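Local coordinates for oxysterol-binding protein homolog 3 (Saccharomyces cerevisiae, PDB 4IC4) that carries sterols and phospholipids in a hydrophobic pocket and transfers them between membranes in phosphoinositide-coupled directional transport, at residues D111-L116 / N291-Y296; R138-K143 / K362-V367; V285-S290 / F298-A303. All coordinates share one frame; numbering follows the deposited sequence.

Interaction 1 (D111-L116 / N291-Y296); sequences DKTRTL and NPKKKY
Asp111, Thr113 and Arg114 lean on Pro292, Lys293 and Tyr296 in a loop-to-loop van der Waals contact with no direct hydrogen bond, formed where the 3-10 turn between helix 94-104 and strand 118-120 meets the loop leading to helix 300-305 of the OSBP-related domain. Thr113 is central. Its methyl CG2, set anti to the backbone N, reaches the backbone of the opposing turn, 3.6 Å from Lys293 O and 3.8 Å from Tyr296 C, while its hydroxyl OG1 lies 3.7 Å from Lys293 CA. The Asp111 side chain meets the proline at about a right angle, OD2 approaching Pro292 CB at 3.4 Å. Its other oxygen is turned back on its own segment: Asp111 OD1 accepts Thr113 N at 2.8 Å, on the anti side of the carboxylate, and Thr113 OG1 at 2.7 Å, on the syn side, both tilted out of its plane. These two bonds hold both the carboxylate and the threonine in the rotations that the contact uses. With an alanine at Asp111, Thr113 N and OG1 would probably lose their shared acceptor, the threonine would be freer to turn, and a gap would open beside the proline ring. On the flank, Tyr296 directs its carbonyl at Arg114, whose CA comes within 3.1 Å of Tyr296 O in a CA-H...O contact. The Arg114 guanidinium is engaged elsewhere, in salt bridges to Glu67 and Glu77. The bond from Thr113 N to Asp111 OD1 closes an Asx turn, here at the start of a 3-10 turn close in sequence to the phosphoinositide-binding Lys118.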
loop_
_atom_site.group_PDB
_atom_site.type_symbol
_atom_site.label_atom_id
_atom_site.label_comp_id
_atom_site.label_asym_id
_atom_site.label_seq_id
_atom_site.Cartn_x
_atom_site.Cartn_y
_atom_site.Cartn_z
ATOM N N ASP A 111 -0.079 13.379 -7.756
ATOM C CA ASP A 111 0.749 14.555 -7.522
ATOM C C ASP A 111 2.166 13.994 -7.553
ATOM O O ASP A 111 2.562 13.225 -6.670
ATOM C CB ASP A 111 0.478 15.180 -6.153
ATOM C CG ASP A 111 1.270 16.459 -5.933
ATOM O OD1 ASP A 111 2.461 16.482 -6.305
ATOM O OD2 ASP A 111 0.708 17.434 -5.388
ATOM N N LYS A 112 2.919 14.365 -8.582
ATOM C CA LYS A 112 4.283 13.886 -8.761
ATOM C C LYS A 112 5.175 14.026 -7.533
ATOM O O LYS A 112 6.181 13.325 -7.413
ATOM C CB LYS A 112 4.928 14.599 -9.953
ATOM C CG LYS A 112 4.279 14.252 -11.283
ATOM C CD LYS A 112 4.909 15.018 -12.437
ATOM C CE LYS A 112 4.261 14.638 -13.760
ATOM N NZ LYS A 112 4.813 15.419 -14.903
ATOM N N THR A 113 4.814 14.921 -6.624
ATOM C CA THR A 113 5.609 15.120 -5.419
ATOM C C THR A 113 5.752 13.804 -4.645
ATOM O O THR A 113 6.797 13.531 -4.053
ATOM C CB THR A 113 4.968 16.182 -4.498
ATOM O OG1 THR A 113 4.756 17.392 -5.239
ATOM C CG2 THR A 113 5.870 16.479 -3.305
ATOM N N ARG A 114 4.705 12.984 -4.671
ATOM C CA ARG A 114 4.708 11.709 -3.953
ATOM C C ARG A 114 5.803 10.753 -4.427
ATOM O O ARG A 114 6.247 9.886 -3.671
ATOM C CB ARG A 114 3.335 11.026 -4.091
ATOM C CG ARG A 114 3.124 9.808 -3.182
ATOM C CD ARG A 114 2.985 10.226 -1.721
ATOM N NE ARG A 114 3.115 9.090 -0.806
ATOM C CZ ARG A 114 2.117 8.304 -0.408
ATOM N NH1 ARG A 114 0.875 8.508 -0.827
ATOM N NH2 ARG A 114 2.369 7.300 0.423
ATOM N N THR A 115 6.256 10.910 -5.667
ATOM C CA THR A 115 7.286 10.024 -6.199
ATOM C C THR A 115 8.721 10.406 -5.815
ATOM O O THR A 115 9.661 9.687 -6.150
ATOM C CB THR A 115 7.208 9.939 -7.742
ATOM O OG1 THR A 115 7.597 11.194 -8.311
ATOM C CG2 THR A 115 5.787 9.601 -8.191
ATOM N N LEU A 116 8.881 11.517 -5.100
ATOM C CA LEU A 116 10.205 12.000 -4.698
ATOM C C LEU A 116 10.845 11.233 -3.539
ATOM O O LEU A 116 12.070 11.111 -3.479
ATOM C CB LEU A 116 10.131 13.485 -4.338
ATOM C CG LEU A 116 9.769 14.442 -5.476
ATOM C CD1 LEU A 116 9.449 15.809 -4.909
ATOM C CD2 LEU A 116 10.925 14.525 -6.460
ATOM N N ASN A 291 -2.030 22.258 0.053
ATOM C CA ASN A 291 -0.656 22.556 -0.349
ATOM C C ASN A 291 0.171 21.273 -0.390
ATOM O O ASN A 291 1.220 21.178 0.249
ATOM C CB ASN A 291 -0.035 23.539 0.645
ATOM C CG ASN A 291 -0.861 24.796 0.805
ATOM O OD1 ASN A 291 -1.174 25.211 1.921
ATOM N ND2 ASN A 291 -1.222 25.410 -0.315
ATOM N N PRO A 292 -0.287 20.277 -1.161
ATOM C CA PRO A 292 0.383 18.979 -1.298
ATOM C C PRO A 292 1.842 18.985 -1.737
ATOM O O PRO A 292 2.593 18.071 -1.402
ATOM C CB PRO A 292 -0.515 18.230 -2.279
ATOM C CG PRO A 292 -1.080 19.337 -3.126
ATOM C CD PRO A 292 -1.431 20.368 -2.089
ATOM N N LYS A 293 2.248 20.006 -2.482
ATOM C CA LYS A 293 3.625 20.082 -2.949
ATOM C C LYS A 293 4.584 20.170 -1.769
ATOM O O LYS A 293 5.726 19.717 -1.848
ATOM C CB LYS A 293 3.811 21.300 -3.859
ATOM C CG LYS A 293 5.198 21.404 -4.461
ATOM C CD LYS A 293 5.294 22.558 -5.448
ATOM C CE LYS A 293 6.656 22.585 -6.122
ATOM N NZ LYS A 293 6.749 23.660 -7.148
ATOM N N LYS A 294 4.102 20.741 -0.670
ATOM C CA LYS A 294 4.919 20.910 0.523
ATOM C C LYS A 294 4.701 19.791 1.531
ATOM O O LYS A 294 5.315 19.787 2.597
ATOM C CB LYS A 294 4.597 22.247 1.189
ATOM C CG LYS A 294 4.780 23.453 0.279
ATOM C CD LYS A 294 4.407 24.737 0.994
ATOM C CE LYS A 294 4.598 25.942 0.090
ATOM N NZ LYS A 294 6.006 26.050 -0.385
ATOM N N LYS A 295 3.831 18.844 1.188
ATOM C CA LYS A 295 3.522 17.739 2.084
ATOM C C LYS A 295 3.590 16.357 1.433
ATOM O O LYS A 295 2.686 15.533 1.607
ATOM C CB LYS A 295 2.140 17.960 2.703
ATOM C CG LYS A 295 2.009 19.276 3.456
ATOM C CD LYS A 295 0.593 19.487 3.974
ATOM C CE LYS A 295 0.432 20.873 4.580
ATOM N NZ LYS A 295 0.752 21.934 3.591
ATOM N N TYR A 296 4.656 16.117 0.674
ATOM C CA TYR A 296 4.887 14.825 0.028
ATOM C C TYR A 296 3.818 14.381 -0.968
ATOM O O TYR A 296 3.837 13.237 -1.416
ATOM C CB TYR A 296 5.026 13.736 1.100
ATOM C CG TYR A 296 6.071 14.019 2.155
ATOM C CD1 TYR A 296 7.421 13.785 1.902
ATOM C CD2 TYR A 296 5.709 14.529 3.399
ATOM C CE1 TYR A 296 8.390 14.049 2.862
ATOM C CE2 TYR A 296 6.675 14.804 4.373
ATOM C CZ TYR A 296 8.011 14.558 4.092
ATOM O OH TYR A 296 8.975 14.815 5.038
#

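Interaction 2 (R138-K143 / K362-V367); sequences RLISEK and KYFEKV
Glu142 and Phe364 dominate this buried contact, in which strand 138-143 of the antiparallel beta barrel is crossed at 67° by the start of a two-stranded hairpin, strand 364-367, with 9.4 Å between the two short axes. Glu142 has its CG anti to the backbone N (chi1 180°) and an extended chain, a shape that carries the carboxylate straight off the barrel strand to the backbone ahead of the hairpin. There each oxygen takes a separate N-H from consecutive residues: Glu142 OE1 accepts Tyr363 N at 2.9 Å through its syn lone pair, and Glu142 OE2 accepts Lys362 N at 2.8 Å, also from the syn side but tilted out of the carboxylate plane. This two-pronged grip fixes the rotation of the carboxylate and probably offsets part of the cost of burying its charge. The neighbouring Tyr363 ring lies at a shallow 24° to the carboxylate plane, and Tyr381 meets the Tyr363 ring edge-to-face.

Phe364 slides past Ile140 in the opposite direction, and also touches Ala152, Phe154 and Trp372. Its CE2 sits 3.8 Å from Glu142 CB, and Ile140 adds an apolar touch from CG2 to Phe364 CZ at 4.1 Å. The ring turns its edge to two oxygens lying near its plane: Phe364 CD2 is 3.5 Å from Glu142 OE1, and CZ is 3.6 Å from Ile140 O.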
loop_
_atom_site.group_PDB
_atom_site.type_symbol
_atom_site.label_atom_id
_atom_site.label_comp_id
_atom_site.label_asym_id
_atom_site.label_seq_id
_atom_site.Cartn_x
_atom_site.Cartn_y
_atom_site.Cartn_z
ATOM N N ARG A 138 -11.573 -3.228 8.905
ATOM C CA ARG A 138 -10.410 -3.165 9.767
ATOM C C ARG A 138 -9.334 -3.945 9.042
ATOM O O ARG A 138 -9.618 -4.902 8.317
ATOM C CB ARG A 138 -10.682 -3.783 11.135
ATOM C CG ARG A 138 -10.925 -5.274 11.118
ATOM C CD ARG A 138 -11.238 -5.760 12.516
ATOM N NE ARG A 138 -11.379 -7.209 12.575
ATOM C CZ ARG A 138 -11.831 -7.864 13.639
ATOM N NH1 ARG A 138 -12.184 -7.193 14.726
ATOM N NH2 ARG A 138 -11.924 -9.186 13.615
ATOM N N LEU A 139 -8.096 -3.528 9.237
ATOM C CA LEU A 139 -6.981 -4.173 8.585
ATOM C C LEU A 139 -5.846 -4.375 9.568
ATOM O O LEU A 139 -5.641 -3.561 10.469
ATOM C CB LEU A 139 -6.517 -3.290 7.420
ATOM C CG LEU A 139 -5.199 -3.526 6.681
ATOM C CD1 LEU A 139 -5.252 -2.786 5.345
ATOM C CD2 LEU A 139 -4.017 -3.043 7.513
ATOM N N ILE A 140 -5.140 -5.491 9.425
ATOM C CA ILE A 140 -3.964 -5.746 10.239
ATOM C C ILE A 140 -2.870 -6.196 9.269
ATOM O O ILE A 140 -3.140 -6.903 8.297
ATOM C CB ILE A 140 -4.194 -6.828 11.331
ATOM C CG1 ILE A 140 -2.898 -7.031 12.125
ATOM C CG2 ILE A 140 -4.625 -8.144 10.709
ATOM C CD1 ILE A 140 -2.385 -5.778 12.813
ATOM N N SER A 141 -1.646 -5.746 9.510
ATOM C CA SER A 141 -0.522 -6.108 8.663
ATOM C C SER A 141 0.719 -6.320 9.521
ATOM O O SER A 141 0.821 -5.787 10.629
ATOM C CB SER A 141 -0.265 -5.017 7.618
ATOM O OG SER A 141 0.087 -3.777 8.211
ATOM N N GLU A 142 1.659 -7.096 8.999
ATOM C CA GLU A 142 2.884 -7.399 9.723
ATOM C C GLU A 142 4.008 -7.727 8.747
ATOM O O GLU A 142 3.771 -8.328 7.699
ATOM C CB GLU A 142 2.626 -8.595 10.654
ATOM C CG GLU A 142 3.812 -9.049 11.491
ATOM C CD GLU A 142 3.433 -10.069 12.567
ATOM O OE1 GLU A 142 2.505 -10.876 12.345
ATOM O OE2 GLU A 142 4.078 -10.073 13.637
ATOM N N LYS A 143 5.227 -7.301 9.064
ATOM C CA LYS A 143 6.355 -7.659 8.213
ATOM C C LYS A 143 6.737 -9.047 8.717
ATOM O O LYS A 143 7.182 -9.195 9.859
ATOM C CB LYS A 143 7.526 -6.698 8.391
ATOM C CG LYS A 143 8.704 -7.060 7.497
ATOM C CD LYS A 143 9.808 -6.036 7.582
ATOM C CE LYS A 143 10.968 -6.416 6.675
ATOM N NZ LYS A 143 12.044 -5.389 6.713
ATOM N N LYS A 362 3.977 -12.628 14.724
ATOM C CA LYS A 362 2.979 -13.183 15.633
ATOM C C LYS A 362 1.557 -13.399 15.132
ATOM O O LYS A 362 0.844 -14.254 15.660
ATOM C CB LYS A 362 2.876 -12.285 16.867
ATOM C CG LYS A 362 4.192 -11.932 17.542
ATOM C CD LYS A 362 4.812 -13.139 18.215
ATOM C CE LYS A 362 5.914 -12.729 19.179
ATOM N NZ LYS A 362 7.054 -12.029 18.525
ATOM N N TYR A 363 1.139 -12.641 14.124
ATOM C CA TYR A 363 -0.251 -12.704 13.678
ATOM C C TYR A 363 -0.556 -13.396 12.361
ATOM O O TYR A 363 -1.720 -13.524 11.974
ATOM C CB TYR A 363 -0.795 -11.273 13.682
ATOM C CG TYR A 363 -0.396 -10.566 14.957
ATOM C CD1 TYR A 363 -0.835 -11.035 16.196
ATOM C CD2 TYR A 363 0.513 -9.505 14.942
ATOM C CE1 TYR A 363 -0.375 -10.480 17.385
ATOM C CE2 TYR A 363 0.981 -8.936 16.130
ATOM C CZ TYR A 363 0.533 -9.433 17.346
ATOM O OH TYR A 363 1.006 -8.903 18.522
ATOM N N PHE A 364 0.491 -13.848 11.686
ATOM C CA PHE A 364 0.351 -14.538 10.413
ATOM C C PHE A 364 1.216 -15.784 10.441
ATOM O O PHE A 364 2.258 -15.806 11.100
ATOM C CB PHE A 364 0.813 -13.633 9.265
ATOM C CG PHE A 364 -0.063 -12.440 9.044
ATOM C CD1 PHE A 364 -1.103 -12.487 8.124
ATOM C CD2 PHE A 364 0.135 -11.272 9.773
ATOM C CE1 PHE A 364 -1.935 -11.389 7.933
ATOM C CE2 PHE A 364 -0.696 -10.167 9.589
ATOM C CZ PHE A 364 -1.731 -10.227 8.668
ATOM N N GLU A 365 0.780 -16.813 9.724
ATOM C CA GLU A 365 1.525 -18.062 9.646
ATOM C C GLU A 365 1.772 -18.384 8.178
ATOM O O GLU A 365 0.941 -18.087 7.321
ATOM C CB GLU A 365 0.742 -19.193 10.318
ATOM C CG GLU A 365 -0.600 -19.497 9.678
ATOM C CD GLU A 365 -1.361 -20.577 10.424
ATOM O OE1 GLU A 365 -2.451 -20.968 9.959
ATOM O OE2 GLU A 365 -0.865 -21.030 11.478
ATOM N N LYS A 366 2.920 -18.987 7.891
ATOM C CA LYS A 366 3.273 -19.334 6.522
ATOM C C LYS A 366 2.550 -20.610 6.106
ATOM O O LYS A 366 2.667 -21.641 6.767
ATOM C CB LYS A 366 4.788 -19.517 6.412
ATOM C CG LYS A 366 5.308 -19.580 4.986
ATOM C CD LYS A 366 6.828 -19.547 4.956
ATOM C CE LYS A 366 7.353 -19.485 3.530
ATOM N NZ LYS A 366 8.837 -19.368 3.494
ATOM N N VAL A 367 1.796 -20.531 5.014
ATOM C CA VAL A 367 1.048 -21.680 4.513
ATOM C C VAL A 367 1.739 -22.316 3.311
ATOM O O VAL A 367 1.501 -23.482 2.991
ATOM C CB VAL A 367 -0.388 -21.273 4.116
ATOM C CG1 VAL A 367 -1.154 -22.483 3.595
ATOM C CG2 VAL A 367 -1.104 -20.679 5.315
#

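Interaction 3 (V285-S290 / F298-A303); sequences VGDLVS and FTKFTA
Leu288 and Thr299 are paired in an isolated antiparallel bridge, a non-hydrogen-bonded pair that joins the loop after strand 281-284 to the N-cap of helix 300-305. The bonds on its flanks, Val289 N to Phe298 O and Lys300 N to Asp287 O, are both 3.1 Å long and nearly straight at the hydrogen. The second engages the first residue of the helix, so Asp287 O satisfies an N-H that has no carbonyl of its own helix to turn to.

Three side-chain pairings surround this backbone core. Leu288 and Thr299 cross obliquely, with Leu288 CD2 against the methyl Thr299 CG2 at 3.7 Å. Asp287 and Lys300 instead run side by side in the same direction: the extended lysine chain lies along the aspartate, Lys300 CE 3.7 Å from Asp287 CB, and Lys300 NZ makes a long salt bridge to Asp287 OD2. The two methyls of Val289 go to different partners. Its CG1, anti to its own carbonyl carbon (chi1 -66°), abuts Ala303 CB at 3.6 Å, one turn into the helix, and its other methyl, CG2, approaches Phe298 O at 3.4 Å.

Further bonds tie the helix start. Thr299 N donates to Thr302 OG1, which is also bonded to Glu77, and the Thr302 methyl CG2 sits over the centre of the Phe298 ring. A water accepts from Phe301 N at 3.0 Å and donates weakly to Asp287 O, 3.3 Å away.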
loop_
_atom_site.group_PDB
_atom_site.type_symbol
_atom_site.label_atom_id
_atom_site.label_comp_id
_atom_site.label_asym_id
_atom_site.label_seq_id
_atom_site.Cartn_x
_atom_site.Cartn_y
_atom_site.Cartn_z
ATOM N N VAL A 285 -11.220 10.113 -7.758
ATOM C CA VAL A 285 -10.247 10.332 -6.695
ATOM C C VAL A 285 -10.834 11.200 -5.591
ATOM O O VAL A 285 -11.793 11.946 -5.808
ATOM C CB VAL A 285 -8.957 11.016 -7.220
ATOM C CG1 VAL A 285 -8.278 10.127 -8.254
ATOM C CG2 VAL A 285 -9.284 12.379 -7.813
ATOM N N GLY A 286 -10.257 11.079 -4.402
ATOM C CA GLY A 286 -10.701 11.869 -3.273
ATOM C C GLY A 286 -9.865 13.131 -3.195
ATOM O O GLY A 286 -9.428 13.665 -4.216
ATOM N N ASP A 287 -9.616 13.598 -1.980
ATOM C CA ASP A 287 -8.839 14.814 -1.794
ATOM C C ASP A 287 -7.405 14.584 -1.342
ATOM O O ASP A 287 -7.077 13.565 -0.730
ATOM C CB ASP A 287 -9.518 15.724 -0.769
ATOM C CG ASP A 287 -10.939 16.084 -1.155
ATOM O OD1 ASP A 287 -11.166 16.442 -2.326
ATOM O OD2 ASP A 287 -11.827 16.017 -0.282
ATOM N N LEU A 288 -6.559 15.553 -1.663
ATOM C CA LEU A 288 -5.168 15.543 -1.244
ATOM C C LEU A 288 -5.142 16.541 -0.097
ATOM O O LEU A 288 -6.092 17.306 0.086
ATOM C CB LEU A 288 -4.253 16.044 -2.364
ATOM C CG LEU A 288 -4.150 15.188 -3.627
ATOM C CD1 LEU A 288 -3.179 15.835 -4.601
ATOM C CD2 LEU A 288 -3.684 13.785 -3.262
ATOM N N VAL A 289 -4.078 16.527 0.694
ATOM C CA VAL A 289 -3.970 17.496 1.778
ATOM C C VAL A 289 -3.778 18.867 1.137
ATOM O O VAL A 289 -3.468 18.968 -0.053
ATOM C CB VAL A 289 -2.752 17.219 2.685
ATOM C CG1 VAL A 289 -2.947 15.906 3.423
ATOM C CG2 VAL A 289 -1.470 17.176 1.848
ATOM N N SER A 290 -3.965 19.917 1.923
ATOM C CA SER A 290 -3.786 21.270 1.417
ATOM C C SER A 290 -2.308 21.495 1.107
ATOM O O SER A 290 -1.434 20.977 1.812
ATOM C CB SER A 290 -4.264 22.285 2.455
ATOM O OG SER A 290 -3.537 22.161 3.664
ATOM N N PHE A 298 0.827 13.869 -0.315
ATOM C CA PHE A 298 -0.065 12.981 0.438
ATOM C C PHE A 298 -1.552 13.213 0.190
ATOM O O PHE A 298 -1.986 14.344 -0.039
ATOM C CB PHE A 298 0.139 13.182 1.944
ATOM C CG PHE A 298 1.212 12.326 2.562
ATOM C CD1 PHE A 298 2.213 11.732 1.797
ATOM C CD2 PHE A 298 1.239 12.164 3.945
ATOM C CE1 PHE A 298 3.228 10.992 2.409
ATOM C CE2 PHE A 298 2.244 11.431 4.560
ATOM C CZ PHE A 298 3.238 10.844 3.794
ATOM N N THR A 299 -2.331 12.136 0.254
ATOM C CA THR A 299 -3.781 12.259 0.157
ATOM C C THR A 299 -4.203 12.454 1.612
ATOM O O THR A 299 -3.385 12.300 2.528
ATOM C CB THR A 299 -4.483 10.970 -0.354
ATOM O OG1 THR A 299 -4.436 9.953 0.659
ATOM C CG2 THR A 299 -3.823 10.460 -1.623
ATOM N N LYS A 300 -5.461 12.806 1.841
ATOM C CA LYS A 300 -5.918 12.958 3.211
ATOM C C LYS A 300 -5.803 11.604 3.903
ATOM O O LYS A 300 -5.460 11.529 5.078
ATOM C CB LYS A 300 -7.361 13.462 3.251
ATOM C CG LYS A 300 -7.471 14.936 2.925
ATOM C CD LYS A 300 -8.902 15.431 3.004
ATOM C CE LYS A 300 -8.969 16.920 2.704
ATOM N NZ LYS A 300 -10.367 17.428 2.758
ATOM N N PHE A 301 -6.070 10.533 3.158
ATOM C CA PHE A 301 -5.987 9.184 3.712
ATOM C C PHE A 301 -4.545 8.899 4.149
ATOM O O PHE A 301 -4.312 8.353 5.228
ATOM C CB PHE A 301 -6.437 8.155 2.665
ATOM C CG PHE A 301 -6.627 6.760 3.211
ATOM C CD1 PHE A 301 -7.775 6.423 3.923
ATOM C CD2 PHE A 301 -5.666 5.777 2.995
ATOM C CE1 PHE A 301 -7.968 5.128 4.407
ATOM C CE2 PHE A 301 -5.853 4.474 3.477
ATOM C CZ PHE A 301 -7.004 4.154 4.181
ATOM N N THR A 302 -3.578 9.276 3.316
ATOM C CA THR A 302 -2.175 9.052 3.660
ATOM C C THR A 302 -1.824 9.794 4.945
ATOM O O THR A 302 -1.167 9.253 5.832
ATOM C CB THR A 302 -1.219 9.575 2.571
ATOM O OG1 THR A 302 -1.724 9.235 1.275
ATOM C CG2 THR A 302 0.170 8.961 2.753
ATOM N N ALA A 303 -2.262 11.047 5.029
ATOM C CA ALA A 303 -1.987 11.883 6.188
ATOM C C ALA A 303 -2.578 11.333 7.477
ATOM O O ALA A 303 -2.098 11.642 8.570
ATOM C CB ALA A 303 -2.503 13.297 5.935
HETATM O O HOH W 1 -7.813 10.683 0.767
#

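Overall arrangement
Interactions 1 and 3 are neighbours, their centres 10 Å apart, and they share the loop that links strand 281-284 to helix 300-305. They meet directly: Lys295 NZ lies 3.0 Å from Ser290 O, a probable hydrogen bond, and Arg114 NE packs 3.7 Å from Phe298 CE1. Interaction 2 lies across the chain's centre, about 30 Å from interaction 1 and 27 Å from interaction 3 between centres. None of the three supplies a known phosphoinositide-binding residue, but each has one nearby: the side chain of Lys118 is about 9 Å from that of Arg114 and 10 Å from that of Phe298, and those of His146 and Gln349 about 11 Å from that of Glu142.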